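Local atomic coordinates of tryptophane-5-halogenase (Microbispora sp. ATCC PTA-5024, PDB entry 5UAO), a protein that catalyses the FAD-dependent chlorination of tryptophan at C5 during biosynthesis of the lanthipeptide NAI-107. Residues A[73-78]-A[358-363]; A[98-103]-A[173-178]; A[363-368]-A[388-393]. One frame throughout, in Å; residues are numbered along the deposited sequence.

Contact 1 (A[73-78]-A[358-363]); sequences ATVSYM and GLLMIA. With FAD (flavin-adenine dinucleotide), chain E.
Thr74 and Leu359 meet beside the pyrimidine end of the flavin in the FAD pocket, where a loop and the start of helix 358-372 grip the same ring. The loop supplies two backbone bonds: Ala73 O accepts from FAD N3 at 2.7 Å, and Ala73 N donates to FAD O4 at 3.2 Å. From the helix, Leu359 N donates to FAD O2 at 2.7 Å, with an N-H...O angle of 158°. Gly358 leaves room for the ring, since a CB there would lie only 2.3 Å from FAD N1. Behind these bonds the packing is apolar. Thr74 CG2 presses on Leu359 CD2 at 3.5 Å, a tight pair, while Thr74 OG1 turns to Tyr174 O. Met78 has CG anti to the backbone N (chi1 -155°) and then bends at chi2, which lays SD 3.8 Å from Ala363 CB and CE against Leu359 CB. Leu360 CD1 reaches the Tyr77 ring at CD2, 3.9 Å away, and also packs on Val75 CG2. With a backbone N-H on O2 at the first turn of a helix, the positive helix end would probably favour negative charge on the N1-C2-O2 side of a reduced flavin.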
loop_
_atom_site.group_PDB
_atom_site.type_symbol
_atom_site.label_atom_id
_atom_site.label_comp_id
_atom_site.label_asym_id
_atom_site.label_seq_id
_atom_site.Cartn_x
_atom_site.Cartn_y
_atom_site.Cartn_z
ATOM N N ALA A 73 -1.238 13.486 23.873
ATOM C CA ALA A 73 -1.963 13.897 22.680
ATOM C C ALA A 73 -2.123 12.690 21.754
ATOM O O ALA A 73 -1.243 11.852 21.702
ATOM C CB ALA A 73 -1.250 15.030 21.926
ATOM N N THR A 74 -3.185 12.656 20.971
ATOM C CA THR A 74 -3.398 11.533 20.070
ATOM C C THR A 74 -3.809 11.999 18.686
ATOM O O THR A 74 -3.784 13.197 18.345
ATOM C CB THR A 74 -4.455 10.517 20.645
ATOM O OG1 THR A 74 -5.744 11.140 20.739
ATOM C CG2 THR A 74 -4.113 10.153 22.036
ATOM N N VAL A 75 -4.183 11.036 17.860
ATOM C CA VAL A 75 -4.679 11.313 16.500
ATOM C C VAL A 75 -6.138 10.820 16.400
ATOM O O VAL A 75 -6.609 10.039 17.252
ATOM C CB VAL A 75 -3.806 10.637 15.406
ATOM C CG1 VAL A 75 -2.392 11.139 15.396
ATOM C CG2 VAL A 75 -3.855 9.118 15.498
ATOM N N SER A 76 -6.792 11.180 15.300
ATOM C CA SER A 76 -8.204 10.963 15.139
ATOM C C SER A 76 -8.592 9.486 15.251
ATOM O O SER A 76 -9.610 9.123 15.913
ATOM C CB SER A 76 -8.698 11.643 13.856
ATOM O OG SER A 76 -8.118 10.933 12.809
ATOM N N TYR A 77 -7.758 8.597 14.755
ATOM C CA TYR A 77 -8.028 7.145 14.841
ATOM C C TYR A 77 -8.248 6.621 16.245
ATOM O O TYR A 77 -9.022 5.668 16.520
ATOM C CB TYR A 77 -6.851 6.406 14.211
ATOM C CG TYR A 77 -7.050 4.938 14.102
ATOM C CD1 TYR A 77 -7.873 4.435 13.096
ATOM C CD2 TYR A 77 -6.438 4.037 14.980
ATOM C CE1 TYR A 77 -8.086 3.075 12.934
ATOM C CE2 TYR A 77 -6.671 2.661 14.848
ATOM C CZ TYR A 77 -7.511 2.195 13.821
ATOM O OH TYR A 77 -7.798 0.875 13.591
ATOM N N MET A 78 -7.513 7.232 17.174
ATOM C CA MET A 78 -7.537 6.780 18.550
ATOM C C MET A 78 -8.919 6.926 19.141
ATOM O O MET A 78 -9.302 6.170 20.078
ATOM C CB MET A 78 -6.529 7.539 19.399
ATOM C CG MET A 78 -6.086 6.781 20.604
ATOM S SD MET A 78 -5.228 5.244 20.212
ATOM C CE MET A 78 -5.095 4.491 21.822
ATOM N N GLY A 358 2.660 7.875 19.230
ATOM C CA GLY A 358 2.888 6.810 20.232
ATOM C C GLY A 358 1.688 5.898 20.464
ATOM O O GLY A 358 1.789 4.671 20.281
ATOM N N LEU A 359 0.568 6.504 20.848
ATOM C CA LEU A 359 -0.693 5.804 21.119
ATOM C C LEU A 359 -1.267 5.138 19.848
ATOM O O LEU A 359 -1.820 4.027 19.886
ATOM C CB LEU A 359 -1.720 6.721 21.753
ATOM C CG LEU A 359 -1.815 6.634 23.309
ATOM C CD1 LEU A 359 -0.511 6.476 23.945
ATOM C CD2 LEU A 359 -2.496 7.803 23.984
ATOM N N LEU A 360 -1.121 5.814 18.733
ATOM C CA LEU A 360 -1.507 5.234 17.466
ATOM C C LEU A 360 -0.800 3.948 17.226
ATOM O O LEU A 360 -1.389 2.978 16.778
ATOM C CB LEU A 360 -1.160 6.213 16.325
ATOM C CG LEU A 360 -1.311 5.706 14.880
ATOM C CD1 LEU A 360 -2.739 5.287 14.540
ATOM C CD2 LEU A 360 -0.898 6.753 13.887
ATOM N N MET A 361 0.516 3.937 17.413
ATOM C CA MET A 361 1.281 2.731 17.174
ATOM C C MET A 361 1.071 1.613 18.186
ATOM O O MET A 361 1.289 0.406 17.860
ATOM C CB MET A 361 2.750 3.092 17.020
ATOM C CG MET A 361 3.023 3.801 15.709
ATOM S SD MET A 361 2.213 3.169 14.178
ATOM C CE MET A 361 2.917 1.506 14.051
ATOM N N ILE A 362 0.741 2.004 19.414
ATOM C CA ILE A 362 0.329 1.055 20.419
ATOM C C ILE A 362 -0.946 0.421 19.881
ATOM O O ILE A 362 -1.065 -0.812 19.833
ATOM C CB ILE A 362 0.108 1.675 21.796
ATOM C CG1 ILE A 362 1.467 1.847 22.479
ATOM C CG2 ILE A 362 -0.810 0.799 22.652
ATOM C CD1 ILE A 362 1.519 2.821 23.624
ATOM N N ALA A 363 -1.922 1.266 19.497
ATOM C CA ALA A 363 -3.217 0.734 19.061
ATOM C C ALA A 363 -3.045 -0.229 17.843
ATOM O O ALA A 363 -3.718 -1.303 17.687
ATOM C CB ALA A 363 -4.145 1.863 18.726
HETATM P PA FAD E . 5.835 2.745 30.430
HETATM O O1A FAD E . 4.783 3.838 30.624
HETATM O O2A FAD E . 7.345 3.017 30.566
HETATM O O5B FAD E . 5.433 1.451 31.297
HETATM C C5B FAD E . 6.289 0.369 31.599
HETATM C C4B FAD E . 5.571 -0.506 32.610
HETATM O O4B FAD E . 6.423 -1.654 32.642
HETATM C C3B FAD E . 5.451 0.010 34.059
HETATM O O3B FAD E . 4.107 -0.306 34.684
HETATM C C2B FAD E . 6.565 -0.738 34.799
HETATM O O2B FAD E . 6.343 -0.942 36.253
HETATM C C1B FAD E . 6.586 -2.046 34.008
HETATM N N9A FAD E . 7.855 -2.785 34.215
HETATM C C8A FAD E . 9.087 -2.444 33.733
HETATM N N7A FAD E . 9.996 -3.382 34.118
HETATM C C5A FAD E . 9.330 -4.298 34.863
HETATM C C6A FAD E . 9.722 -5.488 35.610
HETATM N N6A FAD E . 11.027 -5.893 35.601
HETATM N N1A FAD E . 8.763 -6.162 36.228
HETATM C C2A FAD E . 7.468 -5.789 36.217
HETATM N N3A FAD E . 7.058 -4.695 35.574
HETATM C C4A FAD E . 7.941 -3.934 34.902
HETATM N N1 FAD E . 2.536 9.187 22.870
HETATM C C2 FAD E . 1.407 9.781 22.355
HETATM O O2 FAD E . 0.503 9.078 21.799
HETATM N N3 FAD E . 1.215 11.126 22.438
HETATM C C4 FAD E . 2.096 11.964 23.020
HETATM O O4 FAD E . 1.830 13.207 23.029
HETATM C C4X FAD E . 3.343 11.364 23.603
HETATM N N5 FAD E . 4.340 12.108 24.160
HETATM C C5X FAD E . 5.460 11.550 24.677
HETATM C C6 FAD E . 6.435 12.369 25.231
HETATM C C7 FAD E . 7.610 11.843 25.738
HETATM C C7M FAD E . 8.674 12.692 26.369
HETATM C C8 FAD E . 7.809 10.395 25.747
HETATM C C8M FAD E . 9.094 9.833 26.320
HETATM C C9 FAD E . 6.844 9.577 25.187
HETATM C C9A FAD E . 5.667 10.072 24.621
HETATM N N10 FAD E . 4.671 9.226 24.019
HETATM C C10 FAD E . 3.513 9.883 23.493
HETATM C "C1'" FAD E . 4.682 7.732 23.975
HETATM C "C2'" FAD E . 3.649 7.337 25.137
HETATM O "O2'" FAD E . 4.162 8.071 26.242
HETATM C "C3'" FAD E . 3.463 6.035 25.997
HETATM O "O3'" FAD E . 2.721 6.055 27.274
HETATM C "C4'" FAD E . 4.751 5.774 26.722
HETATM O "O4'" FAD E . 5.793 6.699 26.288
HETATM C "C5'" FAD E . 4.977 4.266 26.607
HETATM O "O5'" FAD E . 4.064 3.573 27.407
HETATM P P FAD E . 4.602 2.101 27.879
HETATM O O1P FAD E . 5.203 1.398 26.739
HETATM O O2P FAD E . 3.345 1.511 28.505
HETATM O O3P FAD E . 5.810 2.207 28.884
#

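Contact 2 (A[98-103]-A[173-178]); sequences RPTWKL and AYHMDN
The His175 imidazole carries Lys102 CB over one face, with Thr100 OG1 and a water at its edge. Lys102 CB stands 3.7 Å from the ring centroid, a CH-pi contact displaced toward the rim. In the ring plane His175 ND1 donates to Thr100 OG1 at 3.2 Å, and the water, which donates to Trp101 O, also lies by ND1. His175 NE2 is hydrogen-bonded to Thr274 OG1 and Thr100 OG1 also to Pro288 O, so both ring nitrogens have partners, which should fix the ring's rotation. The Lys102 chain, CG anti to the backbone N (chi1 180°) and extended beyond, passes the ring and carries NZ to Thr74 O. A leucine at His175 would probably leave Thr100 OG1 and Thr274 without their imidazole partner and the water without one of its contacts. On the other face of the strands Tyr174 meets Trp101 edge to edge, CD1 to CD1 at 4.3 Å, and Pro99 CB packs by Tyr174 CD1. Between the backbones, Thr100 and His175 exchange bonds (His175 N to Thr100 O 2.8 Å), as do Lys102 and Ala173 (Lys102 N to Ala173 O 2.9 Å), with Trp101 and Tyr174 the non-hydrogen-bonded pair between them. This is a short two-stranded antiparallel ribbon, strands 100-102 and 173-175, lying next to the loop that holds the flavin.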
loop_
_atom_site.group_PDB
_atom_site.type_symbol
_atom_site.label_atom_id
_atom_site.label_comp_id
_atom_site.label_asym_id
_atom_site.label_seq_id
_atom_site.Cartn_x
_atom_site.Cartn_y
_atom_site.Cartn_z
ATOM N N ARG A 98 -11.785 13.488 31.456
ATOM C CA ARG A 98 -11.882 14.886 31.182
ATOM C C ARG A 98 -11.008 15.358 29.993
ATOM O O ARG A 98 -10.234 16.270 30.126
ATOM C CB ARG A 98 -11.640 15.713 32.464
ATOM C CG ARG A 98 -12.811 15.579 33.487
ATOM C CD ARG A 98 -12.528 16.174 34.876
ATOM N NE ARG A 98 -11.595 17.297 34.797
ATOM C CZ ARG A 98 -10.759 17.686 35.760
ATOM N NH1 ARG A 98 -10.770 17.082 36.961
ATOM N NH2 ARG A 98 -9.908 18.704 35.514
ATOM N N PRO A 99 -11.268 14.823 28.791
ATOM C CA PRO A 99 -10.422 15.130 27.652
ATOM C C PRO A 99 -10.700 16.516 27.136
ATOM O O PRO A 99 -11.795 17.078 27.383
ATOM C CB PRO A 99 -10.894 14.144 26.598
ATOM C CG PRO A 99 -12.396 13.998 26.936
ATOM C CD PRO A 99 -12.348 13.909 28.421
ATOM N N THR A 100 -9.701 17.079 26.453
ATOM C CA THR A 100 -9.879 18.174 25.531
ATOM C C THR A 100 -9.678 17.740 24.080
ATOM O O THR A 100 -9.345 16.563 23.781
ATOM C CB THR A 100 -8.924 19.322 25.824
ATOM O OG1 THR A 100 -7.628 18.807 25.769
ATOM C CG2 THR A 100 -9.173 19.856 27.193
ATOM N N TRP A 101 -9.902 18.678 23.175
ATOM C CA TRP A 101 -10.004 18.374 21.803
ATOM C C TRP A 101 -8.811 18.909 21.053
ATOM O O TRP A 101 -8.351 20.039 21.296
ATOM C CB TRP A 101 -11.289 18.913 21.152
ATOM C CG TRP A 101 -12.545 18.268 21.633
ATOM C CD1 TRP A 101 -12.707 17.064 22.257
ATOM C CD2 TRP A 101 -13.832 18.873 21.580
ATOM N NE1 TRP A 101 -14.082 16.875 22.585
ATOM C CE2 TRP A 101 -14.764 17.982 22.183
ATOM C CE3 TRP A 101 -14.286 20.090 21.081
ATOM C CZ2 TRP A 101 -16.145 18.266 22.244
ATOM C CZ3 TRP A 101 -15.646 20.359 21.138
ATOM C CH2 TRP A 101 -16.554 19.445 21.725
ATOM N N LYS A 102 -8.387 18.100 20.099
ATOM C CA LYS A 102 -7.221 18.436 19.217
ATOM C C LYS A 102 -7.679 18.394 17.747
ATOM O O LYS A 102 -8.053 17.349 17.237
ATOM C CB LYS A 102 -6.116 17.466 19.492
ATOM C CG LYS A 102 -4.879 17.700 18.653
ATOM C CD LYS A 102 -3.966 16.480 18.672
ATOM C CE LYS A 102 -2.763 16.692 17.793
ATOM N NZ LYS A 102 -2.001 15.423 17.697
ATOM N N LEU A 103 -7.773 19.561 17.127
ATOM C CA LEU A 103 -8.193 19.747 15.760
ATOM C C LEU A 103 -6.976 19.639 14.842
ATOM O O LEU A 103 -7.090 19.490 13.591
ATOM C CB LEU A 103 -8.806 21.153 15.577
ATOM C CG LEU A 103 -10.098 21.439 16.345
ATOM C CD1 LEU A 103 -10.692 22.766 15.978
ATOM C CD2 LEU A 103 -11.075 20.343 16.048
ATOM N N ALA A 173 -9.083 14.620 17.564
ATOM C CA ALA A 173 -8.478 13.707 18.520
ATOM C C ALA A 173 -8.591 14.287 19.910
ATOM O O ALA A 173 -9.229 15.339 20.124
ATOM C CB ALA A 173 -7.038 13.463 18.165
ATOM N N TYR A 174 -8.099 13.519 20.873
ATOM C CA TYR A 174 -8.150 13.931 22.243
ATOM C C TYR A 174 -6.782 14.365 22.746
ATOM O O TYR A 174 -5.717 13.810 22.377
ATOM C CB TYR A 174 -8.581 12.787 23.132
ATOM C CG TYR A 174 -10.007 12.248 22.924
ATOM C CD1 TYR A 174 -11.088 13.102 22.784
ATOM C CD2 TYR A 174 -10.260 10.876 22.989
ATOM C CE1 TYR A 174 -12.369 12.601 22.614
ATOM C CE2 TYR A 174 -11.569 10.363 22.879
ATOM C CZ TYR A 174 -12.613 11.245 22.675
ATOM O OH TYR A 174 -13.919 10.752 22.567
ATOM N N HIS A 175 -6.829 15.256 23.705
ATOM C CA HIS A 175 -5.731 15.400 24.688
ATOM C C HIS A 175 -6.247 14.851 26.027
ATOM O O HIS A 175 -7.403 15.151 26.461
ATOM C CB HIS A 175 -5.348 16.860 24.911
ATOM C CG HIS A 175 -4.945 17.628 23.703
ATOM N ND1 HIS A 175 -5.619 18.764 23.301
ATOM C CD2 HIS A 175 -3.874 17.531 22.878
ATOM C CE1 HIS A 175 -5.033 19.273 22.231
ATOM N NE2 HIS A 175 -3.954 18.561 21.979
ATOM N N MET A 176 -5.423 14.033 26.678
ATOM C CA MET A 176 -5.815 13.259 27.879
ATOM C C MET A 176 -4.719 13.319 28.950
ATOM O O MET A 176 -3.564 12.908 28.712
ATOM C CB MET A 176 -6.085 11.794 27.528
ATOM C CG MET A 176 -7.113 11.599 26.434
ATOM S SD MET A 176 -7.113 9.930 25.767
ATOM C CE MET A 176 -5.525 9.900 24.963
ATOM N N ASP A 177 -5.071 13.851 30.106
ATOM C CA ASP A 177 -4.235 13.779 31.274
ATOM C C ASP A 177 -3.842 12.365 31.561
ATOM O O ASP A 177 -4.689 11.488 31.721
ATOM C CB ASP A 177 -4.983 14.347 32.484
ATOM C CG ASP A 177 -4.159 14.309 33.729
ATOM O OD1 ASP A 177 -3.386 15.271 33.861
ATOM O OD2 ASP A 177 -4.269 13.343 34.551
ATOM N N ASN A 178 -2.537 12.121 31.587
ATOM C CA ASN A 178 -2.059 10.791 31.692
ATOM C C ASN A 178 -2.398 10.060 32.960
ATOM O O ASN A 178 -2.726 8.875 32.906
ATOM C CB ASN A 178 -0.543 10.715 31.524
ATOM C CG ASN A 178 -0.141 9.334 31.187
ATOM O OD1 ASN A 178 -0.529 8.808 30.111
ATOM N ND2 ASN A 178 0.539 8.672 32.114
HETATM O O HOH W 1 -7.492 21.230 23.548
#

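Contact 3 (A[363-368]-A[388-393]); sequences ATAVQI and QALAHR
Ile368 CG1 and Leu390 CG each stand anti to their own carbonyl carbon, beside the backbone N, and from there the two side chains reach toward each other and meet tip to tip. In Ile368 the chain runs on extended from CG1 (chi2 174°) and delivers CD1 to the branch point of Leu390, 3.7 Å from Leu390 CG. Both methyls of the leucine lie close to that same carbon, with Leu390 CD1 3.9 Å from Ile368 CD1, so the isoleucine end sits at the fork. Leu390 CD2 then extends along the partner helix, coming to 4.3 Å from Ala365 CA and brushing Thr364 CG2. The small Ala365 lets the leucine approach the backbone here, where the CA atoms of Ala365 and Leu390 are 7.3 Å apart.

One turn along, Arg393, bent at chi2 (-87°) and again at chi3, still reaches across to the other helix and brings NH2 to Thr364 from the opposite direction. Arg393 NH2 comes within 3.1 Å of Thr364 OG1, but the angle is too poor for a hydrogen bond. The hydroxyl is satisfied inside its own helix: lying beside the backbone N, it donates to Leu360 O. Thr364 CG2 offers Arg393 NH2 a second, apolar neighbour at 3.7 Å.

The two segments run nearly antiparallel, at 167°, with axes 11.0 Å apart, a spacing bridged mainly by Leu390, Ile368 and Arg393. Helix 358-372 is packed among three helices: helix 383-406 covers it through Leu390 and Arg393, helix 76-85 touches it at Ala363 and Val366 through Phe81, and helix 39-51 also receives Val366. The second subunit reaches this region too, its Phe447 packing on Gln367 and Ile368 and its Leu451 on Ala389, so the helix pair borders the dimer interface.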
loop_
_atom_site.group_PDB
_atom_site.type_symbol
_atom_site.label_atom_id
_atom_site.label_comp_id
_atom_site.label_asym_id
_atom_site.label_seq_id
_atom_site.Cartn_x
_atom_site.Cartn_y
_atom_site.Cartn_z
ATOM N N ALA A 363 -1.922 1.266 19.497
ATOM C CA ALA A 363 -3.217 0.734 19.061
ATOM C C ALA A 363 -3.045 -0.229 17.843
ATOM O O ALA A 363 -3.718 -1.303 17.687
ATOM C CB ALA A 363 -4.145 1.863 18.726
ATOM N N THR A 364 -2.168 0.140 16.935
ATOM C CA THR A 364 -1.912 -0.681 15.767
ATOM C C THR A 364 -1.298 -2.016 16.147
ATOM O O THR A 364 -1.732 -3.063 15.646
ATOM C CB THR A 364 -0.905 0.060 14.790
ATOM O OG1 THR A 364 -1.429 1.345 14.386
ATOM C CG2 THR A 364 -0.649 -0.753 13.611
ATOM N N ALA A 365 -0.272 -2.003 17.014
ATOM C CA ALA A 365 0.329 -3.239 17.531
ATOM C C ALA A 365 -0.697 -4.129 18.250
ATOM O O ALA A 365 -0.715 -5.357 18.062
ATOM C CB ALA A 365 1.499 -2.907 18.479
ATOM N N VAL A 366 -1.564 -3.506 19.038
ATOM C CA VAL A 366 -2.662 -4.243 19.711
ATOM C C VAL A 366 -3.583 -4.934 18.719
ATOM O O VAL A 366 -3.971 -6.101 18.919
ATOM C CB VAL A 366 -3.424 -3.331 20.652
ATOM C CG1 VAL A 366 -4.669 -3.980 21.246
ATOM C CG2 VAL A 366 -2.514 -2.943 21.830
ATOM N N GLN A 367 -3.946 -4.239 17.649
ATOM C CA GLN A 367 -4.862 -4.871 16.665
ATOM C C GLN A 367 -4.215 -6.007 15.990
ATOM O O GLN A 367 -4.838 -7.006 15.678
ATOM C CB GLN A 367 -5.398 -3.867 15.619
ATOM C CG GLN A 367 -6.418 -3.001 16.201
ATOM C CD GLN A 367 -6.950 -2.046 15.180
ATOM O OE1 GLN A 367 -6.540 -0.863 15.110
ATOM N NE2 GLN A 367 -7.801 -2.565 14.337
ATOM N N ILE A 368 -2.932 -5.863 15.707
ATOM C CA ILE A 368 -2.143 -6.950 15.141
ATOM C C ILE A 368 -2.140 -8.180 16.055
ATOM O O ILE A 368 -2.464 -9.310 15.623
ATOM C CB ILE A 368 -0.702 -6.467 14.842
ATOM C CG1 ILE A 368 -0.715 -5.473 13.667
ATOM C CG2 ILE A 368 0.260 -7.595 14.521
ATOM C CD1 ILE A 368 0.638 -4.867 13.419
ATOM N N GLN A 388 7.082 -7.267 9.771
ATOM C CA GLN A 388 7.215 -6.451 8.578
ATOM C C GLN A 388 6.238 -5.302 8.532
ATOM O O GLN A 388 6.573 -4.233 8.090
ATOM C CB GLN A 388 7.026 -7.339 7.313
ATOM C CG GLN A 388 8.206 -8.253 7.095
ATOM C CD GLN A 388 7.988 -9.231 5.932
ATOM O OE1 GLN A 388 6.891 -9.333 5.372
ATOM N NE2 GLN A 388 9.021 -10.002 5.625
ATOM N N ALA A 389 5.014 -5.502 8.988
ATOM C CA ALA A 389 4.019 -4.452 8.941
ATOM C C ALA A 389 4.407 -3.350 9.912
ATOM O O ALA A 389 4.351 -2.129 9.573
ATOM C CB ALA A 389 2.631 -4.980 9.293
ATOM N N LEU A 390 4.818 -3.758 11.101
ATOM C CA LEU A 390 5.239 -2.755 12.096
ATOM C C LEU A 390 6.511 -2.004 11.719
ATOM O O LEU A 390 6.597 -0.774 11.906
ATOM C CB LEU A 390 5.359 -3.389 13.498
ATOM C CG LEU A 390 3.978 -3.591 14.159
ATOM C CD1 LEU A 390 4.049 -4.599 15.300
ATOM C CD2 LEU A 390 3.373 -2.274 14.588
ATOM N N ALA A 391 7.500 -2.709 11.228
ATOM C CA ALA A 391 8.724 -2.044 10.785
ATOM C C ALA A 391 8.380 -0.987 9.706
ATOM O O ALA A 391 8.968 0.087 9.672
ATOM C CB ALA A 391 9.721 -3.054 10.180
ATOM N N HIS A 392 7.508 -1.330 8.774
ATOM C CA HIS A 392 7.262 -0.427 7.631
ATOM C C HIS A 392 6.540 0.871 8.132
ATOM O O HIS A 392 6.835 1.996 7.726
ATOM C CB HIS A 392 6.374 -1.169 6.604
ATOM C CG HIS A 392 5.914 -0.307 5.479
ATOM N ND1 HIS A 392 6.772 0.147 4.503
ATOM C CD2 HIS A 392 4.711 0.244 5.202
ATOM C CE1 HIS A 392 6.107 0.894 3.640
ATOM N NE2 HIS A 392 4.852 0.959 4.036
ATOM N N ARG A 393 5.580 0.675 9.014
ATOM C CA ARG A 393 4.809 1.779 9.586
ATOM C C ARG A 393 5.729 2.693 10.408
ATOM O O ARG A 393 5.706 3.900 10.219
ATOM C CB ARG A 393 3.643 1.246 10.450
ATOM C CG ARG A 393 2.377 1.009 9.603
ATOM C CD ARG A 393 1.521 2.335 9.495
ATOM N NE ARG A 393 0.266 2.003 10.155
ATOM C CZ ARG A 393 -0.491 2.743 10.904
ATOM N NH1 ARG A 393 -0.279 4.026 11.108
ATOM N NH2 ARG A 393 -1.544 2.144 11.429
#

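From the N terminus, the chain passes the flavin-binding loop and enters helix 76-85, and only after some 280 residues does helix 358-372 return to close contact 1. Inside that long loop lies contact 2, which closes a smaller one of about 70 residues by pairing strands 100-102 and 173-175. The two touch: Thr74 N probably donates to Tyr174 O, and Thr74 CG2 packs on Met176 CE, tying the ribbon to the flavin loop. Contact 3 follows in series and closes a loop of about 20 residues between helices 358-372 and 383-406. It shares Ala363 with contact 1, and Tyr77 OH reaches Gln367 OE1 across them. Contacts 2 and 3 do not touch and lie on opposite sides of the chain's centre.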